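Local coordinates for putative exported protein (PDB 3FZX) that is of unproven function but binds calcium ions and, by its YmcC-like, LolA/LolB-related barrel fold, may handle a lipid or lipoprotein in the cell envelope, at residues E154-P159 against I195-Q200; G161-T166 against S211-I216. All coordinates share one frame; numbering follows the deposited sequence.

Contact 1. Residues E154-P159 against I195-Q200; sequences ETVNTP and IVRSEQ
Val196 and Arg197, the two residues of a classic beta bulge that face Trp188, meet Val156 and Thr158 near the end of strand 136-158 in the antiparallel barrel. The chain turns a corner at Val196, and its side chain bridges two strands that have two others between them in the barrel order: the nearest alpha carbons, CA of Thr158 and CA of Val196, are 7.8 Å apart. CG1 of Val196, anti to its own backbone N (chi1 169°), does the touching. Thr158 brings its methyl CG2 across it at roughly a right angle, and the 3.4 Å between CG2 of Thr158 and CG1 of Val196 is tighter than usual for two carbons. The hydroxyl of Thr158 lies on another branch and is hydrogen-bonded to the carbonyl O of Gly161, where strand 161-175 begins. Two residues earlier on the same face of the strand, Val156 runs past Val196 in the opposite direction, its CG1 4.2 Å from CG1 of Val196. CG1 of Val156 also lies 4.1 Å from CD of Arg197, whose extended chain crosses it.

That chain carries the guanidinium on to Glu199, where NE and NH2 both grip OE2 of the carboxylate, NH2 of Arg197 at 2.8 Å from OE2 of Glu199. The oxygen sits nearly in the guanidinium plane, which should hold that group's rotation. The arrangement is that of a classic beta bulge at a corner in a strand of a closed antiparallel barrel.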
loop_
_atom_site.group_PDB
_atom_site.type_symbol
_atom_site.label_atom_id
_atom_site.label_comp_id
_atom_site.label_asym_id
_atom_site.label_seq_id
_atom_site.Cartn_x
_atom_site.Cartn_y
_atom_site.Cartn_z
ATOM N N GLU A 154 28.432 1.726 2.216
ATOM C CA GLU A 154 29.597 0.872 2.375
ATOM C C GLU A 154 29.353 -0.443 1.653
ATOM O O GLU A 154 28.202 -0.786 1.369
ATOM C CB GLU A 154 29.874 0.611 3.864
ATOM C CG GLU A 154 28.736 -0.143 4.578
ATOM C CD GLU A 154 28.925 -0.313 6.085
ATOM O OE1 GLU A 154 29.956 0.097 6.646
ATOM O OE2 GLU A 154 28.013 -0.876 6.719
ATOM N N THR A 155 30.443 -1.164 1.364
ATOM C CA THR A 155 30.365 -2.506 0.784
ATOM C C THR A 155 29.995 -3.523 1.864
ATOM O O THR A 155 30.459 -3.424 3.005
ATOM C CB THR A 155 31.679 -2.902 0.093
ATOM O OG1 THR A 155 31.827 -2.075 -1.060
ATOM C CG2 THR A 155 31.681 -4.356 -0.370
ATOM N N VAL A 156 29.100 -4.445 1.503
ATOM C CA VAL A 156 28.655 -5.521 2.376
ATOM C C VAL A 156 28.957 -6.823 1.645
ATOM O O VAL A 156 28.609 -6.969 0.482
ATOM C CB VAL A 156 27.131 -5.456 2.662
ATOM C CG1 VAL A 156 26.729 -6.607 3.567
ATOM C CG2 VAL A 156 26.732 -4.093 3.309
ATOM N N ASN A 157 29.601 -7.760 2.323
ATOM C CA ASN A 157 29.978 -9.039 1.713
ATOM C C ASN A 157 28.954 -10.067 2.087
ATOM O O ASN A 157 28.668 -10.231 3.252
ATOM C CB ASN A 157 31.321 -9.510 2.249
ATOM C CG ASN A 157 32.475 -8.717 1.724
ATOM O OD1 ASN A 157 32.466 -8.213 0.610
ATOM N ND2 ASN A 157 33.503 -8.625 2.529
ATOM N N THR A 158 28.411 -10.770 1.108
ATOM C CA THR A 158 27.386 -11.754 1.363
ATOM C C THR A 158 27.689 -13.027 0.555
ATOM O O THR A 158 28.592 -13.025 -0.317
ATOM C CB THR A 158 25.981 -11.240 0.948
ATOM O OG1 THR A 158 25.827 -11.380 -0.465
ATOM C CG2 THR A 158 25.761 -9.792 1.359
ATOM N N PRO A 159 26.936 -14.118 0.827
ATOM C CA PRO A 159 27.115 -15.330 0.003
ATOM C C PRO A 159 26.830 -15.130 -1.494
ATOM O O PRO A 159 27.411 -15.841 -2.320
ATOM C CB PRO A 159 26.159 -16.337 0.650
ATOM C CG PRO A 159 26.166 -15.933 2.115
ATOM C CD PRO A 159 26.215 -14.412 2.082
ATOM N N ILE A 195 17.008 -5.301 -0.186
ATOM C CA ILE A 195 17.696 -5.549 1.082
ATOM C C ILE A 195 18.771 -6.628 0.916
ATOM O O ILE A 195 18.488 -7.780 0.541
ATOM C CB ILE A 195 16.703 -6.012 2.218
ATOM C CG1 ILE A 195 15.508 -5.043 2.376
ATOM C CG2 ILE A 195 17.459 -6.239 3.537
ATOM C CD1 ILE A 195 15.866 -3.587 2.443
ATOM N N VAL A 196 19.999 -6.240 1.208
ATOM C CA VAL A 196 21.154 -7.133 1.142
ATOM C C VAL A 196 21.409 -7.758 2.514
ATOM O O VAL A 196 21.830 -8.911 2.611
ATOM C CB VAL A 196 22.387 -6.346 0.635
ATOM C CG1 VAL A 196 23.668 -7.120 0.776
ATOM C CG2 VAL A 196 22.154 -5.964 -0.840
ATOM N N ARG A 197 21.166 -6.982 3.571
ATOM C CA ARG A 197 21.401 -7.434 4.920
ATOM C C ARG A 197 20.507 -6.656 5.860
ATOM O O ARG A 197 20.183 -5.497 5.582
ATOM C CB ARG A 197 22.869 -7.215 5.274
ATOM C CG ARG A 197 23.243 -7.636 6.704
ATOM C CD ARG A 197 24.706 -7.284 7.058
ATOM N NE ARG A 197 24.983 -7.712 8.429
ATOM C CZ ARG A 197 25.347 -8.946 8.800
ATOM N NH1 ARG A 197 25.546 -9.923 7.920
ATOM N NH2 ARG A 197 25.515 -9.217 10.085
ATOM N N SER A 198 20.079 -7.296 6.941
ATOM C CA SER A 198 19.373 -6.610 8.011
ATOM C C SER A 198 19.702 -7.262 9.335
ATOM O O SER A 198 20.086 -8.442 9.381
ATOM C CB SER A 198 17.863 -6.635 7.810
ATOM O OG SER A 198 17.354 -7.916 8.118
ATOM N N GLU A 199 19.545 -6.494 10.412
ATOM C CA GLU A 199 19.812 -6.964 11.766
ATOM C C GLU A 199 18.780 -6.370 12.696
ATOM O O GLU A 199 18.459 -5.190 12.562
ATOM C CB GLU A 199 21.189 -6.507 12.230
ATOM C CG GLU A 199 22.348 -7.113 11.474
ATOM C CD GLU A 199 23.678 -6.468 11.833
ATOM O OE1 GLU A 199 23.724 -5.581 12.711
ATOM O OE2 GLU A 199 24.675 -6.845 11.219
ATOM N N GLN A 200 18.274 -7.177 13.641
ATOM C CA GLN A 200 17.305 -6.716 14.627
ATOM C C GLN A 200 17.843 -6.882 16.041
ATOM O O GLN A 200 18.429 -7.925 16.366
ATOM C CB GLN A 200 15.976 -7.456 14.478
ATOM C CG GLN A 200 15.301 -7.219 13.107
ATOM C CD GLN A 200 15.971 -7.996 11.987
ATOM O OE1 GLN A 200 16.234 -9.186 12.139
ATOM N NE2 GLN A 200 16.265 -7.324 10.862
#

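Contact 2. Residues G161-T166 against S211-I216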
loop_
_atom_site.group_PDB
_atom_site.type_symbol
_atom_site.label_atom_id
_atom_site.label_comp_id
_atom_site.label_asym_id
_atom_site.label_seq_id
_atom_site.Cartn_x
_atom_site.Cartn_y
_atom_site.Cartn_z
ATOM N N GLY A 161 27.632 -12.300 -2.998
ATOM C CA GLY A 161 28.689 -11.407 -3.471
ATOM C C GLY A 161 28.810 -10.157 -2.605
ATOM O O GLY A 161 28.190 -10.055 -1.536
ATOM N N ALA A 162 29.632 -9.221 -3.076
ATOM C CA ALA A 162 29.900 -7.955 -2.397
ATOM C C ALA A 162 29.119 -6.859 -3.126
ATOM O O ALA A 162 29.239 -6.699 -4.349
ATOM C CB ALA A 162 31.411 -7.641 -2.382
ATOM N N PHE A 163 28.311 -6.120 -2.377
ATOM C CA PHE A 163 27.461 -5.071 -2.927
ATOM C C PHE A 163 27.644 -3.751 -2.162
ATOM O O PHE A 163 27.710 -3.734 -0.932
ATOM C CB PHE A 163 26.009 -5.534 -2.881
ATOM C CG PHE A 163 25.776 -6.794 -3.643
ATOM C CD1 PHE A 163 25.708 -6.775 -5.038
ATOM C CD2 PHE A 163 25.665 -8.011 -2.987
ATOM C CE1 PHE A 163 25.529 -7.964 -5.767
ATOM C CE2 PHE A 163 25.495 -9.202 -3.707
ATOM C CZ PHE A 163 25.412 -9.177 -5.087
ATOM N N TYR A 164 27.750 -2.650 -2.897
ATOM C CA TYR A 164 27.815 -1.317 -2.303
ATOM C C TYR A 164 26.396 -0.959 -1.918
ATOM O O TYR A 164 25.494 -0.984 -2.763
ATOM C CB TYR A 164 28.414 -0.285 -3.282
ATOM C CG TYR A 164 28.878 0.977 -2.586
ATOM C CD1 TYR A 164 29.974 0.941 -1.731
ATOM C CD2 TYR A 164 28.228 2.190 -2.766
ATOM C CE1 TYR A 164 30.422 2.072 -1.066
ATOM C CE2 TYR A 164 28.681 3.360 -2.104
ATOM C CZ TYR A 164 29.787 3.274 -1.259
ATOM O OH TYR A 164 30.273 4.368 -0.584
ATOM N N CYS A 165 26.198 -0.671 -0.634
ATOM C CA CYS A 165 24.881 -0.475 -0.056
ATOM C C CYS A 165 24.722 0.832 0.693
ATOM O O CYS A 165 25.711 1.434 1.137
ATOM C CB CYS A 165 24.636 -1.559 0.995
ATOM S SG CYS A 165 24.427 -3.144 0.292
ATOM N N THR A 166 23.461 1.220 0.862
ATOM C CA THR A 166 23.088 2.268 1.804
ATOM C C THR A 166 22.664 1.596 3.110
ATOM O O THR A 166 21.864 0.662 3.087
ATOM C CB THR A 166 21.924 3.121 1.258
ATOM O OG1 THR A 166 22.424 3.903 0.177
ATOM C CG2 THR A 166 21.341 4.046 2.351
ATOM N N SER A 211 19.282 -11.171 8.749
ATOM C CA SER A 211 19.124 -11.806 7.461
ATOM C C SER A 211 20.209 -11.307 6.512
ATOM O O SER A 211 20.718 -10.194 6.667
ATOM C CB SER A 211 17.718 -11.542 6.919
ATOM O OG SER A 211 17.594 -10.227 6.420
ATOM N N VAL A 212 20.591 -12.162 5.558
ATOM C CA VAL A 212 21.654 -11.891 4.602
ATOM C C VAL A 212 21.249 -12.453 3.234
ATOM O O VAL A 212 20.749 -13.576 3.119
ATOM C CB VAL A 212 22.998 -12.566 5.027
ATOM C CG1 VAL A 212 24.148 -12.133 4.108
ATOM C CG2 VAL A 212 23.333 -12.245 6.492
ATOM N N LEU A 213 21.461 -11.655 2.199
ATOM C CA LEU A 213 21.280 -12.075 0.814
ATOM C C LEU A 213 22.092 -13.340 0.580
ATOM O O LEU A 213 23.276 -13.396 0.895
ATOM C CB LEU A 213 21.765 -10.969 -0.133
ATOM C CG LEU A 213 21.637 -11.233 -1.647
ATOM C CD1 LEU A 213 20.208 -11.414 -2.052
ATOM C CD2 LEU A 213 22.334 -10.097 -2.405
ATOM N N GLU A 214 21.440 -14.353 0.030
ATOM C CA GLU A 214 22.035 -15.658 -0.170
ATOM C C GLU A 214 22.278 -15.985 -1.652
ATOM O O GLU A 214 23.268 -16.612 -1.981
ATOM C CB GLU A 214 21.110 -16.716 0.476
ATOM C CG GLU A 214 21.479 -18.186 0.243
ATOM C CD GLU A 214 22.784 -18.596 0.877
ATOM O OE1 GLU A 214 23.285 -17.842 1.727
ATOM O OE2 GLU A 214 23.284 -19.701 0.570
ATOM N N ARG A 215 21.375 -15.586 -2.544
ATOM C CA ARG A 215 21.504 -15.959 -3.948
ATOM C C ARG A 215 20.732 -15.012 -4.883
ATOM O O ARG A 215 19.633 -14.567 -4.542
ATOM C CB ARG A 215 20.972 -17.397 -4.120
ATOM C CG ARG A 215 21.204 -18.016 -5.487
ATOM C CD ARG A 215 20.455 -19.330 -5.676
ATOM N NE ARG A 215 20.598 -19.811 -7.058
ATOM C CZ ARG A 215 19.967 -20.863 -7.603
ATOM N NH1 ARG A 215 19.113 -21.603 -6.895
ATOM N NH2 ARG A 215 20.192 -21.178 -8.881
ATOM N N ILE A 216 21.338 -14.724 -6.044
ATOM C CA ILE A 216 20.726 -14.004 -7.146
ATOM C C ILE A 216 20.760 -14.952 -8.349
ATOM O O ILE A 216 21.816 -15.436 -8.705
ATOM C CB ILE A 216 21.525 -12.722 -7.482
ATOM C CG1 ILE A 216 21.470 -11.717 -6.313
ATOM C CG2 ILE A 216 20.968 -12.052 -8.734
ATOM C CD1 ILE A 216 22.502 -10.595 -6.395
#
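Phe163, on strand 161-175, reaches over to Leu213 and Ile216 on strand 207-217, two strands of the same antiparallel barrel that approach through side chains. The touching is wholly apolar. The ring of Phe163 presents CE2 and CZ, the far part of one side, to two methyl groups, and both meet it obliquely. CD2 of Leu213 stands 3.5 Å from CE2 of Phe163 and 4.0 Å from CD2 of the same ring, its side chain running at about a right angle to that of Phe163. The Ile216 side chain runs toward that of Phe163 from the opposite direction, bringing CD1 to the ring. The phenyl is therefore touched at adjoining carbons by one methyl from each residue. A chi1 of -59° sets CG of Phe163 anti to its carbonyl carbon and beside the backbone N, aiming the ring at strand 207-217.

Backbone geometry explains how both aliphatic residues can point the same way although they are three apart. Between them Glu214 and Arg215 form a classic beta bulge, both facing Thr20 of strand 18-25, and the extra residue puts Leu213 and Ile216 on one side while Glu214 and Arg215 point away. Both Leu213 and Ile216 also pack on Ile19 of that strand, and Phe163 touches Ile193 in the loop leading into strand 194-202.

On its own strand, Phe163 is anchored by backbone hydrogen bonding to Val156. Out at the ring's far end, CZ of Phe163 lies 3.5 Å from CD1 of Ile216, the terminal methyl of that side chain.

Contacts 1 and 2 sit side by side, their centres about 5 Å apart, in one antiparallel sheet: strands 136-158 and 161-175 are neighbours, and so are 194-202 and 207-217. Each contact joins one member of the first pair to one of the second, and backbone bonds tie them together, with Glu154 O 2.8 Å from Cys165 N and Val196 O 2.8 Å from Leu213 N. Both are partly buried and both adjoin a bulge. Their chemistry differs: contact 1 combines small aliphatic branches with the stem of a salt-bridged arginine, whereas contact 2 sets an aromatic ring against aliphatic methyls. Both lie away from the calcium sites.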